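Local coordinates for 4-hydroxyphenylpyruvate dioxygenase (Pseudomonas putida, PDB 5HMQ), which catalyses the metal-dependent dehydration of 3-dehydroshikimate to protocatechuate, a step in the degradation of quinate and shikimate, at residues F190-A195 with G236-E241; P290-Y295 with L378-A383; A323-H328 with L335-D340; S454-V459 with K484-R489. One frame throughout, in Å; residues are numbered along the deposited sequence.

Interaction 1 (F190-A195 with G236-E241). With MG (magnesium ion), chain K.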
loop_
_atom_site.group_PDB
_atom_site.type_symbol
_atom_site.label_atom_id
_atom_site.label_comp_id
_atom_site.label_asym_id
_atom_site.label_seq_id
_atom_site.Cartn_x
_atom_site.Cartn_y
_atom_site.Cartn_z
ATOM N N PHE C 190 4.182 -10.483 -33.345
ATOM C CA PHE C 190 5.255 -11.082 -32.563
ATOM C C PHE C 190 4.988 -11.118 -31.065
ATOM O O PHE C 190 5.574 -11.958 -30.373
ATOM C CB PHE C 190 6.576 -10.342 -32.806
ATOM C CG PHE C 190 7.224 -10.660 -34.125
ATOM C CD1 PHE C 190 6.619 -11.527 -35.024
ATOM C CD2 PHE C 190 8.452 -10.107 -34.456
ATOM C CE1 PHE C 190 7.222 -11.823 -36.236
ATOM C CE2 PHE C 190 9.061 -10.403 -35.665
ATOM C CZ PHE C 190 8.444 -11.260 -36.557
ATOM N N PHE C 191 4.122 -10.252 -30.546
ATOM C CA PHE C 191 3.973 -10.149 -29.101
ATOM C C PHE C 191 2.699 -9.381 -28.785
ATOM O O PHE C 191 2.311 -8.472 -29.523
ATOM C CB PHE C 191 5.183 -9.448 -28.472
ATOM C CG PHE C 191 5.486 -9.898 -27.075
ATOM C CD1 PHE C 191 6.249 -11.032 -26.852
ATOM C CD2 PHE C 191 5.008 -9.193 -25.985
ATOM C CE1 PHE C 191 6.534 -11.451 -25.569
ATOM C CE2 PHE C 191 5.290 -9.606 -24.700
ATOM C CZ PHE C 191 6.051 -10.739 -24.490
ATOM N N VAL C 192 2.061 -9.749 -27.677
ATOM C CA VAL C 192 0.823 -9.119 -27.232
ATOM C C VAL C 192 0.979 -8.749 -25.765
ATOM O O VAL C 192 1.265 -9.616 -24.929
ATOM C CB VAL C 192 -0.398 -10.033 -27.430
ATOM C CG1 VAL C 192 -1.640 -9.406 -26.804
ATOM C CG2 VAL C 192 -0.627 -10.309 -28.907
ATOM N N GLN C 193 0.797 -7.469 -25.455
ATOM C CA GLN C 193 0.820 -6.964 -24.087
ATOM C C GLN C 193 -0.596 -6.575 -23.689
ATOM O O GLN C 193 -1.211 -5.721 -24.336
ATOM C CB GLN C 193 1.750 -5.760 -23.954
ATOM C CG GLN C 193 3.208 -6.032 -24.262
ATOM C CD GLN C 193 4.042 -4.772 -24.179
ATOM O OE1 GLN C 193 3.572 -3.688 -24.522
ATOM N NE2 GLN C 193 5.280 -4.903 -23.712
HETATM N N MSE C 194 -1.107 -7.195 -22.631
HETATM C CA MSE C 194 -2.408 -6.812 -22.099
HETATM C C MSE C 194 -2.229 -5.826 -20.953
HETATM O O MSE C 194 -1.412 -6.045 -20.060
HETATM C CB MSE C 194 -3.190 -8.037 -21.624
HETATM C CG MSE C 194 -3.381 -9.109 -22.683
HETATM SE SE MSE C 194 -4.260 -8.489 -24.313
HETATM C CE MSE C 194 -5.969 -7.915 -23.567
ATOM N N ALA C 195 -2.989 -4.733 -20.989
ATOM C CA ALA C 195 -2.973 -3.751 -19.910
ATOM C C ALA C 195 -4.350 -3.116 -19.827
ATOM O O ALA C 195 -4.811 -2.512 -20.800
ATOM C CB ALA C 195 -1.901 -2.685 -20.146
ATOM N N GLY C 236 1.326 -16.963 -30.062
ATOM C CA GLY C 236 2.544 -16.578 -29.391
ATOM C C GLY C 236 2.307 -16.136 -27.964
ATOM O O GLY C 236 1.259 -16.407 -27.370
ATOM N N PRO C 237 3.283 -15.443 -27.385
ATOM C CA PRO C 237 3.184 -15.074 -25.968
ATOM C C PRO C 237 2.025 -14.123 -25.701
ATOM O O PRO C 237 1.705 -13.250 -26.513
ATOM C CB PRO C 237 4.535 -14.405 -25.679
ATOM C CG PRO C 237 5.446 -14.883 -26.765
ATOM C CD PRO C 237 4.572 -15.041 -27.970
ATOM N N LEU C 238 1.391 -14.316 -24.542
ATOM C CA LEU C 238 0.361 -13.419 -24.016
ATOM C C LEU C 238 0.876 -12.823 -22.714
ATOM O O LEU C 238 1.073 -13.550 -21.737
ATOM C CB LEU C 238 -0.955 -14.157 -23.782
ATOM C CG LEU C 238 -2.087 -13.307 -23.207
ATOM C CD1 LEU C 238 -2.614 -12.309 -24.227
ATOM C CD2 LEU C 238 -3.194 -14.188 -22.653
ATOM N N SER C 239 1.071 -11.504 -22.689
ATOM C CA SER C 239 1.844 -10.881 -21.625
ATOM C C SER C 239 1.060 -9.752 -20.964
ATOM O O SER C 239 -0.051 -9.395 -21.374
ATOM C CB SER C 239 3.181 -10.351 -22.149
ATOM O OG SER C 239 4.041 -10.008 -21.075
ATOM N N LEU C 240 1.673 -9.193 -19.923
ATOM C CA LEU C 240 1.108 -8.126 -19.107
ATOM C C LEU C 240 2.151 -7.029 -18.963
ATOM O O LEU C 240 3.314 -7.317 -18.665
ATOM C CB LEU C 240 0.706 -8.639 -17.723
ATOM C CG LEU C 240 -0.359 -9.729 -17.670
ATOM C CD1 LEU C 240 -0.360 -10.372 -16.303
ATOM C CD2 LEU C 240 -1.716 -9.151 -17.991
ATOM N N GLU C 241 1.740 -5.776 -19.148
ATOM C CA GLU C 241 2.651 -4.641 -18.985
ATOM C C GLU C 241 1.930 -3.563 -18.180
ATOM O O GLU C 241 1.075 -2.847 -18.710
ATOM C CB GLU C 241 3.142 -4.099 -20.324
ATOM C CG GLU C 241 4.244 -3.054 -20.164
ATOM C CD GLU C 241 4.565 -2.322 -21.449
ATOM O OE1 GLU C 241 3.643 -2.114 -22.267
ATOM O OE2 GLU C 241 5.742 -1.946 -21.639
HETATM MG MG MG K . 3.574 -1.660 -24.297
HETATM O O HOH W 1 5.598 -1.785 -24.303
HETATM O O HOH W 2 3.804 0.268 -23.913
#
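Pro237 meets the Phe191 ring where strand 238-240 comes alongside strand 189-194, the last two parallel strands of the TIM barrel. Its CB lies 3.6 Å from Phe191 CE1, and the two side chains cross at about a right angle. Leu238 turns outward, toward helices 222-231 and 252-276. With CG anti to the backbone N (chi1 179°), it brings CD1 to 3.6 Å from CG of Met194, a selenomethionine, and the same methyl also borders Val192 CG1. Ser239 faces the barrel interior, its CB packed at 3.4 Å from Phe191 CE2, while its hydroxyl is bonded to Glu32. Its backbone does most of the stitching: N donates to Val192 O, and O takes a 2.7 Å bond from Met194 N, a donor standing well above the carbonyl plane. Leu240 returns to the outer face, and its CA-H points at Met194 O, which also accepts the bond from Glu241 N. Glu241 ends the walk at the catalytic metal. Its OE1 binds the magnesium ion at 2.1 Å and Gln193 OE1 does so at 2.0 Å, with carboxylate and amide planes 52° apart. Glu136, Asp167 and two waters complete six ligands. Gln193 OE1 and Glu241 OE1 sit 2.8 Å apart because they share the metal, not a proton. Behind them, Glu32 holds Gln193 NE2, while Gln63 and a metal-bound water hold Glu241 OE2. The outer partners, Glu32 and Gln63, are placed to fix the rotation of both groups, consistent with the amide oxygen of Gln193, not its nitrogen, facing the metal.

Interaction 2 (P290-Y295 with L378-A383)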
loop_
_atom_site.group_PDB
_atom_site.type_symbol
_atom_site.label_atom_id
_atom_site.label_comp_id
_atom_site.label_asym_id
_atom_site.label_seq_id
_atom_site.Cartn_x
_atom_site.Cartn_y
_atom_site.Cartn_z
ATOM N N PRO C 290 -14.559 -24.352 -14.557
ATOM C CA PRO C 290 -16.000 -24.554 -14.364
ATOM C C PRO C 290 -16.728 -23.226 -14.289
ATOM O O PRO C 290 -16.241 -22.277 -13.654
ATOM C CB PRO C 290 -16.081 -25.305 -13.027
ATOM C CG PRO C 290 -14.742 -25.923 -12.846
ATOM C CD PRO C 290 -13.764 -24.996 -13.494
ATOM N N PRO C 291 -17.880 -23.107 -14.949
ATOM C CA PRO C 291 -18.685 -21.889 -14.803
ATOM C C PRO C 291 -19.083 -21.668 -13.352
ATOM O O PRO C 291 -19.203 -22.611 -12.567
ATOM C CB PRO C 291 -19.911 -22.163 -15.684
ATOM C CG PRO C 291 -19.444 -23.185 -16.670
ATOM C CD PRO C 291 -18.471 -24.046 -15.917
ATOM N N ALA C 292 -19.274 -20.402 -13.000
ATOM C CA ALA C 292 -19.648 -20.062 -11.636
ATOM C C ALA C 292 -21.032 -20.606 -11.310
ATOM O O ALA C 292 -21.916 -20.680 -12.167
ATOM C CB ALA C 292 -19.626 -18.548 -11.435
ATOM N N SER C 293 -21.207 -21.008 -10.054
ATOM C CA SER C 293 -22.519 -21.419 -9.582
ATOM C C SER C 293 -23.471 -20.230 -9.541
ATOM O O SER C 293 -23.058 -19.078 -9.378
ATOM C CB SER C 293 -22.415 -22.051 -8.196
ATOM O OG SER C 293 -23.699 -22.231 -7.623
ATOM N N ALA C 294 -24.761 -20.522 -9.686
ATOM C CA ALA C 294 -25.784 -19.513 -9.462
ATOM C C ALA C 294 -25.934 -19.246 -7.969
ATOM O O ALA C 294 -25.678 -20.116 -7.131
ATOM C CB ALA C 294 -27.119 -19.958 -10.056
ATOM N N TYR C 295 -26.349 -18.026 -7.637
ATOM C CA TYR C 295 -26.466 -17.597 -6.252
ATOM C C TYR C 295 -27.914 -17.284 -5.905
ATOM O O TYR C 295 -28.713 -16.916 -6.770
ATOM C CB TYR C 295 -25.603 -16.363 -5.981
ATOM C CG TYR C 295 -24.171 -16.520 -6.427
ATOM C CD1 TYR C 295 -23.309 -17.380 -5.761
ATOM C CD2 TYR C 295 -23.684 -15.813 -7.516
ATOM C CE1 TYR C 295 -22.000 -17.530 -6.166
ATOM C CE2 TYR C 295 -22.376 -15.956 -7.929
ATOM C CZ TYR C 295 -21.539 -16.817 -7.251
ATOM O OH TYR C 295 -20.237 -16.964 -7.657
ATOM N N LEU C 378 -16.824 -24.395 -5.705
ATOM C CA LEU C 378 -15.544 -24.756 -5.105
ATOM C C LEU C 378 -14.488 -25.030 -6.167
ATOM O O LEU C 378 -13.337 -24.598 -6.030
ATOM C CB LEU C 378 -15.712 -25.974 -4.198
ATOM C CG LEU C 378 -14.406 -26.501 -3.603
ATOM C CD1 LEU C 378 -13.786 -25.451 -2.700
ATOM C CD2 LEU C 378 -14.634 -27.800 -2.845
ATOM N N LYS C 379 -14.858 -25.736 -7.236
ATOM C CA LYS C 379 -13.868 -26.087 -8.247
ATOM C C LYS C 379 -13.422 -24.866 -9.039
ATOM O O LYS C 379 -12.248 -24.772 -9.419
ATOM C CB LYS C 379 -14.423 -27.165 -9.178
ATOM C CG LYS C 379 -14.451 -28.550 -8.549
ATOM C CD LYS C 379 -15.145 -29.565 -9.441
ATOM C CE LYS C 379 -15.337 -30.885 -8.713
ATOM N NZ LYS C 379 -16.132 -31.854 -9.518
ATOM N N ARG C 380 -14.329 -23.918 -9.285
ATOM C CA ARG C 380 -13.938 -22.693 -9.972
ATOM C C ARG C 380 -13.006 -21.845 -9.116
ATOM O O ARG C 380 -12.008 -21.314 -9.618
ATOM C CB ARG C 380 -15.174 -21.885 -10.366
ATOM C CG ARG C 380 -14.838 -20.459 -10.763
ATOM C CD ARG C 380 -16.047 -19.702 -11.251
ATOM N NE ARG C 380 -16.106 -19.695 -12.705
ATOM C CZ ARG C 380 -15.760 -18.655 -13.456
ATOM N NH1 ARG C 380 -15.332 -17.538 -12.888
ATOM N NH2 ARG C 380 -15.844 -18.736 -14.775
ATOM N N ALA C 381 -13.316 -21.703 -7.824
ATOM C CA ALA C 381 -12.440 -20.942 -6.937
ATOM C C ALA C 381 -11.050 -21.563 -6.877
ATOM O O ALA C 381 -10.044 -20.847 -6.829
ATOM C CB ALA C 381 -13.056 -20.850 -5.542
ATOM N N THR C 382 -10.979 -22.896 -6.873
ATOM C CA THR C 382 -9.687 -23.573 -6.906
ATOM C C THR C 382 -8.994 -23.378 -8.251
ATOM O O THR C 382 -7.772 -23.195 -8.304
ATOM C CB THR C 382 -9.868 -25.061 -6.601
ATOM O OG1 THR C 382 -10.508 -25.214 -5.327
ATOM C CG2 THR C 382 -8.522 -25.773 -6.582
ATOM N N ALA C 383 -9.755 -23.417 -9.349
ATOM C CA ALA C 383 -9.158 -23.241 -10.670
ATOM C C ALA C 383 -8.509 -21.872 -10.813
ATOM O O ALA C 383 -7.477 -21.740 -11.482
ATOM C CB ALA C 383 -10.210 -23.446 -11.759
#
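Arg380 reaches from helix 374-383 to the backbone of Pro290 and makes the one hydrogen bond between the two segments. Its NE donates to Pro290 O over 2.8 Å, with 152° at the hydrogen. The nitrogen lies in the carbonyl plane, while the oxygen sits slightly tilted from the guanidinium plane. The side chain runs out extended and then bends at chi3 (-98°), which swings NE beside the carbonyl. A second polar approach is no bond at all: Ala292 N and Arg380 NE are both donors and lie 3.3 Å apart, a by-product of NE bonding to Pro290 O close by.

The ionic interaction lies beyond the two segments, where Arg380 NH2 forms a salt bridge with Glu268 of helix 252-276.

Apolar contacts fill in around the arginine. Ala292 CB covers one face of the guanidinium and stands 3.8 Å from Arg380 CD. The Pro290 ring rests on the helix, with CG 3.9 Å from Lys379 CB and CD 4.2 Å from Ala383 CB; the lysine's own end leads off elsewhere.

With NE given to a loop carbonyl and NH2 to an acid on another helix, Arg380 is held at two corners of its guanidinium. One side chain thus ties the loop entering the dioxygenase-like region both to helix 374-383 and to the helix that packs against the last strand of the barrel.

Interaction 3 (A323-H328 with L335-D340)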
loop_
_atom_site.group_PDB
_atom_site.type_symbol
_atom_site.label_atom_id
_atom_site.label_comp_id
_atom_site.label_asym_id
_atom_site.label_seq_id
_atom_site.Cartn_x
_atom_site.Cartn_y
_atom_site.Cartn_z
ATOM N N ALA C 323 -35.007 -11.673 15.868
ATOM C CA ALA C 323 -35.365 -12.560 16.965
ATOM C C ALA C 323 -34.177 -13.432 17.340
ATOM O O ALA C 323 -33.388 -13.829 16.479
ATOM C CB ALA C 323 -36.556 -13.442 16.591
ATOM N N GLU C 324 -34.044 -13.716 18.632
ATOM C CA GLU C 324 -33.043 -14.666 19.107
ATOM C C GLU C 324 -33.479 -16.065 18.700
ATOM O O GLU C 324 -34.286 -16.700 19.381
ATOM C CB GLU C 324 -32.878 -14.562 20.618
ATOM C CG GLU C 324 -32.447 -13.195 21.110
ATOM C CD GLU C 324 -32.090 -13.196 22.583
ATOM O OE1 GLU C 324 -30.948 -13.576 22.915
ATOM O OE2 GLU C 324 -32.950 -12.818 23.406
ATOM N N ALA C 325 -32.930 -16.566 17.596
ATOM C CA ALA C 325 -33.386 -17.848 17.078
ATOM C C ALA C 325 -32.815 -19.030 17.847
ATOM O O ALA C 325 -33.276 -20.156 17.643
ATOM C CB ALA C 325 -33.026 -17.977 15.595
ATOM N N GLY C 326 -31.867 -18.801 18.751
ATOM C CA GLY C 326 -31.304 -19.888 19.527
ATOM C C GLY C 326 -29.799 -19.819 19.691
ATOM O O GLY C 326 -29.120 -19.048 19.007
ATOM N N LYS C 327 -29.272 -20.626 20.606
ATOM C CA LYS C 327 -27.852 -20.663 20.914
ATOM C C LYS C 327 -27.247 -21.959 20.392
ATOM O O LYS C 327 -27.932 -22.981 20.279
ATOM C CB LYS C 327 -27.618 -20.546 22.427
ATOM C CG LYS C 327 -26.153 -20.540 22.853
ATOM C CD LYS C 327 -25.982 -20.048 24.280
ATOM C CE LYS C 327 -24.547 -20.230 24.751
ATOM N NZ LYS C 327 -24.409 -20.035 26.222
ATOM N N HIS C 328 -25.965 -21.897 20.036
ATOM C CA HIS C 328 -25.228 -23.096 19.664
ATOM C C HIS C 328 -25.262 -24.105 20.807
ATOM O O HIS C 328 -25.307 -23.740 21.984
ATOM C CB HIS C 328 -23.784 -22.730 19.316
ATOM C CG HIS C 328 -23.057 -23.779 18.534
ATOM N ND1 HIS C 328 -22.346 -24.796 19.136
ATOM C CD2 HIS C 328 -22.917 -23.961 17.199
ATOM C CE1 HIS C 328 -21.805 -25.562 18.206
ATOM N NE2 HIS C 328 -22.137 -25.079 17.022
ATOM N N LEU C 335 -27.505 -17.199 17.257
ATOM C CA LEU C 335 -28.133 -17.044 15.954
ATOM C C LEU C 335 -29.307 -16.085 16.081
ATOM O O LEU C 335 -30.160 -16.254 16.961
ATOM C CB LEU C 335 -28.601 -18.395 15.410
ATOM C CG LEU C 335 -29.396 -18.359 14.105
ATOM C CD1 LEU C 335 -28.537 -17.809 12.979
ATOM C CD2 LEU C 335 -29.917 -19.741 13.752
ATOM N N LEU C 336 -29.349 -15.082 15.208
ATOM C CA LEU C 336 -30.471 -14.157 15.141
ATOM C C LEU C 336 -31.047 -14.175 13.734
ATOM O O LEU C 336 -30.327 -14.364 12.750
ATOM C CB LEU C 336 -30.088 -12.718 15.528
ATOM C CG LEU C 336 -29.844 -12.431 17.012
ATOM C CD1 LEU C 336 -28.455 -12.862 17.461
ATOM C CD2 LEU C 336 -30.148 -10.979 17.371
ATOM N N ARG C 337 -32.361 -13.983 13.650
ATOM C CA ARG C 337 -33.084 -14.252 12.419
ATOM C C ARG C 337 -34.168 -13.205 12.214
ATOM O O ARG C 337 -34.805 -12.762 13.175
ATOM C CB ARG C 337 -33.684 -15.661 12.484
ATOM C CG ARG C 337 -34.059 -16.291 11.169
ATOM C CD ARG C 337 -34.419 -17.748 11.422
ATOM N NE ARG C 337 -33.818 -18.645 10.437
ATOM C CZ ARG C 337 -33.656 -19.952 10.619
ATOM N NH1 ARG C 337 -34.051 -20.521 11.750
ATOM N NH2 ARG C 337 -33.099 -20.691 9.669
ATOM N N GLN C 338 -34.371 -12.813 10.958
ATOM C CA GLN C 338 -35.487 -11.946 10.587
ATOM C C GLN C 338 -35.717 -12.086 9.094
ATOM O O GLN C 338 -34.822 -11.775 8.301
ATOM C CB GLN C 338 -35.213 -10.487 10.949
ATOM C CG GLN C 338 -36.327 -9.540 10.526
ATOM C CD GLN C 338 -36.101 -8.112 10.989
ATOM O OE1 GLN C 338 -36.952 -7.245 10.794
ATOM N NE2 GLN C 338 -34.949 -7.860 11.597
ATOM N N GLY C 339 -36.907 -12.531 8.713
ATOM C CA GLY C 339 -37.188 -12.758 7.306
ATOM C C GLY C 339 -36.257 -13.808 6.730
ATOM O O GLY C 339 -36.178 -14.942 7.222
ATOM N N ASP C 340 -35.517 -13.436 5.690
ATOM C CA ASP C 340 -34.540 -14.321 5.080
ATOM C C ASP C 340 -33.118 -13.942 5.492
ATOM O O ASP C 340 -32.150 -14.430 4.898
ATOM C CB ASP C 340 -34.712 -14.269 3.552
ATOM C CG ASP C 340 -33.835 -15.256 2.812
ATOM O OD1 ASP C 340 -34.201 -16.450 2.778
ATOM O OD2 ASP C 340 -32.789 -14.845 2.260
#
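The flat peptide groups of Ala323 and Arg337 join strands 323-328 and 333-338, a beta hairpin in the first VOC module, whose beta-alpha-beta-beta-beta order is that of the glyoxalase fold. Arg337 N comes to Ala323 O in the plane of that carbonyl at 3.0 Å, and Ala323 N answers with a 2.9 Å bond to Arg337 O, making an antiparallel hydrogen-bonded pair. Of the flat side chains, the His328 ring stands edge-to-face with Phe428, beyond the hairpin, and Arg337 NE bonds weakly to Asn342 on the next strand.

Glu324 and Leu336 form the following, non-hydrogen-bonded pair, with both side chains on the face that carries neither Ala323 nor Arg337. Here Leu336 CA brings its hydrogen to Ala323 O, the two heavy atoms 3.2 Å apart, so that oxygen is approached by an N-H and a C-H.

Then the regular pattern breaks. Ala325 and Gly326 both lie opposite Leu335, a classic beta bulge. Ala325 N donates to Leu335 O in a bond bent to 135°, and Ala325 CB touches both Leu335 CG and Arg337 CB, each at 3.9 Å. Leu335 CG, anti to the backbone N (chi1 174°), is thereby set against that methyl, and the side chain goes on to touch Tyr424, Phe428 and Leu430. Gly326 sits at a phi of 138°, where a CB would press on the carbonyl oxygen of Ala325. Gly326 O itself takes a bond from Leu335 N at 3.0 Å, nearly straight along the carbonyl bond.

Interaction 4 (S454-V459 with K484-R489)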
loop_
_atom_site.group_PDB
_atom_site.type_symbol
_atom_site.label_atom_id
_atom_site.label_comp_id
_atom_site.label_asym_id
_atom_site.label_seq_id
_atom_site.Cartn_x
_atom_site.Cartn_y
_atom_site.Cartn_z
ATOM N N SER C 454 -5.285 -2.231 -2.247
ATOM C CA SER C 454 -5.719 -3.622 -2.344
ATOM C C SER C 454 -7.049 -3.783 -3.071
ATOM O O SER C 454 -7.496 -4.916 -3.263
ATOM C CB SER C 454 -5.809 -4.252 -0.950
ATOM O OG SER C 454 -6.695 -3.532 -0.115
ATOM N N LEU C 455 -7.682 -2.678 -3.488
ATOM C CA LEU C 455 -9.035 -2.757 -4.027
ATOM C C LEU C 455 -9.070 -3.475 -5.369
ATOM O O LEU C 455 -9.953 -4.305 -5.612
ATOM C CB LEU C 455 -9.635 -1.354 -4.180
ATOM C CG LEU C 455 -10.956 -1.252 -4.951
ATOM C CD1 LEU C 455 -12.148 -1.772 -4.155
ATOM C CD2 LEU C 455 -11.164 0.199 -5.352
ATOM N N ASP C 456 -8.112 -3.186 -6.247
ATOM C CA ASP C 456 -8.068 -3.866 -7.540
ATOM C C ASP C 456 -7.901 -5.368 -7.368
ATOM O O ASP C 456 -8.461 -6.150 -8.143
ATOM C CB ASP C 456 -6.949 -3.284 -8.416
ATOM C CG ASP C 456 -7.273 -1.883 -8.908
ATOM O OD1 ASP C 456 -8.470 -1.523 -8.941
ATOM O OD2 ASP C 456 -6.335 -1.155 -9.297
ATOM N N SER C 457 -7.132 -5.789 -6.363
ATOM C CA SER C 457 -6.984 -7.217 -6.100
ATOM C C SER C 457 -8.310 -7.833 -5.667
ATOM O O SER C 457 -8.657 -8.942 -6.093
ATOM C CB SER C 457 -5.911 -7.442 -5.036
ATOM O OG SER C 457 -5.564 -8.808 -4.947
ATOM N N TRP C 458 -9.069 -7.127 -4.823
ATOM C CA TRP C 458 -10.393 -7.613 -4.436
ATOM C C TRP C 458 -11.338 -7.657 -5.630
ATOM O O TRP C 458 -12.150 -8.581 -5.755
ATOM C CB TRP C 458 -10.982 -6.738 -3.330
ATOM C CG TRP C 458 -10.511 -7.075 -1.949
ATOM C CD1 TRP C 458 -9.331 -6.712 -1.373
ATOM C CD2 TRP C 458 -11.225 -7.832 -0.960
ATOM N NE1 TRP C 458 -9.261 -7.200 -0.090
ATOM C CE2 TRP C 458 -10.411 -7.891 0.187
ATOM C CE3 TRP C 458 -12.471 -8.467 -0.937
ATOM C CZ2 TRP C 458 -10.802 -8.560 1.346
ATOM C CZ3 TRP C 458 -12.858 -9.130 0.214
ATOM C CH2 TRP C 458 -12.026 -9.172 1.340
ATOM N N VAL C 459 -11.260 -6.653 -6.508
ATOM C CA VAL C 459 -12.124 -6.623 -7.685
ATOM C C VAL C 459 -11.880 -7.851 -8.552
ATOM O O VAL C 459 -12.820 -8.545 -8.957
ATOM C CB VAL C 459 -11.906 -5.321 -8.478
ATOM C CG1 VAL C 459 -12.601 -5.401 -9.830
ATOM C CG2 VAL C 459 -12.409 -4.124 -7.687
ATOM N N LYS C 484 -17.645 9.114 -8.678
ATOM C CA LYS C 484 -17.674 7.692 -9.020
ATOM C C LYS C 484 -17.578 6.824 -7.754
ATOM O O LYS C 484 -16.621 6.946 -6.982
ATOM C CB LYS C 484 -16.499 7.340 -9.965
ATOM C CG LYS C 484 -16.505 5.987 -10.685
ATOM C CD LYS C 484 -15.637 4.995 -10.036
ATOM C CE LYS C 484 -14.249 5.417 -9.822
ATOM N NZ LYS C 484 -13.504 5.792 -11.043
ATOM N N SER C 485 -18.566 5.961 -7.536
ATOM C CA SER C 485 -18.512 4.968 -6.469
ATOM C C SER C 485 -18.580 3.576 -7.084
ATOM O O SER C 485 -19.532 3.269 -7.807
ATOM C CB SER C 485 -19.635 5.177 -5.448
ATOM O OG SER C 485 -20.913 5.100 -6.054
ATOM N N ARG C 486 -17.576 2.738 -6.813
ATOM C CA ARG C 486 -17.508 1.425 -7.447
ATOM C C ARG C 486 -18.286 0.377 -6.665
ATOM O O ARG C 486 -18.405 0.440 -5.440
ATOM C CB ARG C 486 -16.076 0.908 -7.636
ATOM C CG ARG C 486 -15.144 1.723 -8.504
ATOM C CD ARG C 486 -14.059 0.784 -9.032
ATOM N NE ARG C 486 -12.692 1.237 -8.807
ATOM C CZ ARG C 486 -11.621 0.509 -9.112
ATOM N NH1 ARG C 486 -11.775 -0.698 -9.644
ATOM N NH2 ARG C 486 -10.402 0.979 -8.884
ATOM N N ALA C 487 -18.813 -0.601 -7.401
ATOM C CA ALA C 487 -19.577 -1.692 -6.821
ATOM C C ALA C 487 -19.497 -2.895 -7.747
ATOM O O ALA C 487 -19.248 -2.762 -8.947
ATOM C CB ALA C 487 -21.043 -1.300 -6.590
ATOM N N LEU C 488 -19.681 -4.078 -7.167
ATOM C CA LEU C 488 -19.766 -5.316 -7.925
ATOM C C LEU C 488 -21.126 -5.965 -7.697
ATOM O O LEU C 488 -21.894 -5.572 -6.813
ATOM C CB LEU C 488 -18.632 -6.277 -7.552
ATOM C CG LEU C 488 -17.217 -5.758 -7.812
ATOM C CD1 LEU C 488 -16.187 -6.705 -7.201
ATOM C CD2 LEU C 488 -16.958 -5.537 -9.311
ATOM N N ARG C 489 -21.413 -6.980 -8.507
ATOM C CA ARG C 489 -22.759 -7.527 -8.588
ATOM C C ARG C 489 -22.683 -8.933 -9.157
ATOM O O ARG C 489 -22.019 -9.150 -10.175
ATOM C CB ARG C 489 -23.636 -6.624 -9.468
ATOM C CG ARG C 489 -25.071 -7.071 -9.670
ATOM C CD ARG C 489 -25.664 -6.361 -10.884
ATOM N NE ARG C 489 -27.111 -6.526 -10.997
ATOM C CZ ARG C 489 -27.705 -7.514 -11.660
ATOM N NH1 ARG C 489 -26.977 -8.441 -12.268
ATOM N NH2 ARG C 489 -29.030 -7.580 -11.710
#
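Arg486 gives this contact its tight end, bringing its guanidinium from strand 484-489 under Leu455 and edge-on to Asp456 of helix 455-465. Leu455 CD2 lies over one face of the group, offset toward its rim and 3.7 Å from Arg486 NH2. At the edge, Asp456 OD1 forms a salt bridge with Arg486 NH2 at 3.2 Å. The nitrogen meets the syn side of that oxygen, but the carboxylate and guanidinium planes are 45° apart. Arg486 NH1 adds a weak bond to the same OD1, so one oxygen serves both nitrogens.

Toward Val459 the fit slackens. Its CG2 touches Arg486 NH1 at 4.0 Å, and Leu488 CD1 comes no nearer to Val459 CA than 4.1 Å. These branched side chains lie between helix and sheet, whose segment axes are 10.9 Å apart, inside the second VOC module, where Leu488 and Leu455 both also lie on Leu499.

The tight end borders the dimer interface: Asp456 OD2 forms a salt bridge with Arg505 of the second subunit. Shared between two arginines, one from each chain, this largely buried carboxylate probably stays ionised, and it couples the helix-strand packing to the dimer.

Interactions 1 and 4 are buried, interaction 3 is partly so, and interaction 2 lies at the surface. No helix or strand is shared by two of the contacts. Interaction 1 alone builds a metal site, in the barrel, about 52 Å from interaction 3, centre to centre. Interactions 1 and 3 both pair strands through backbone bonds, parallel in the barrel and antiparallel in the hairpin, whereas interactions 2 and 4 rely on an arginine to bridge a helix and another element. Their arginines differ in reach: one extends to helix 252-276, which also packs on the strands of interaction 1, the other meets an acid shared with the second subunit. Interaction 3 is nested within the chain loop closed by interaction 2.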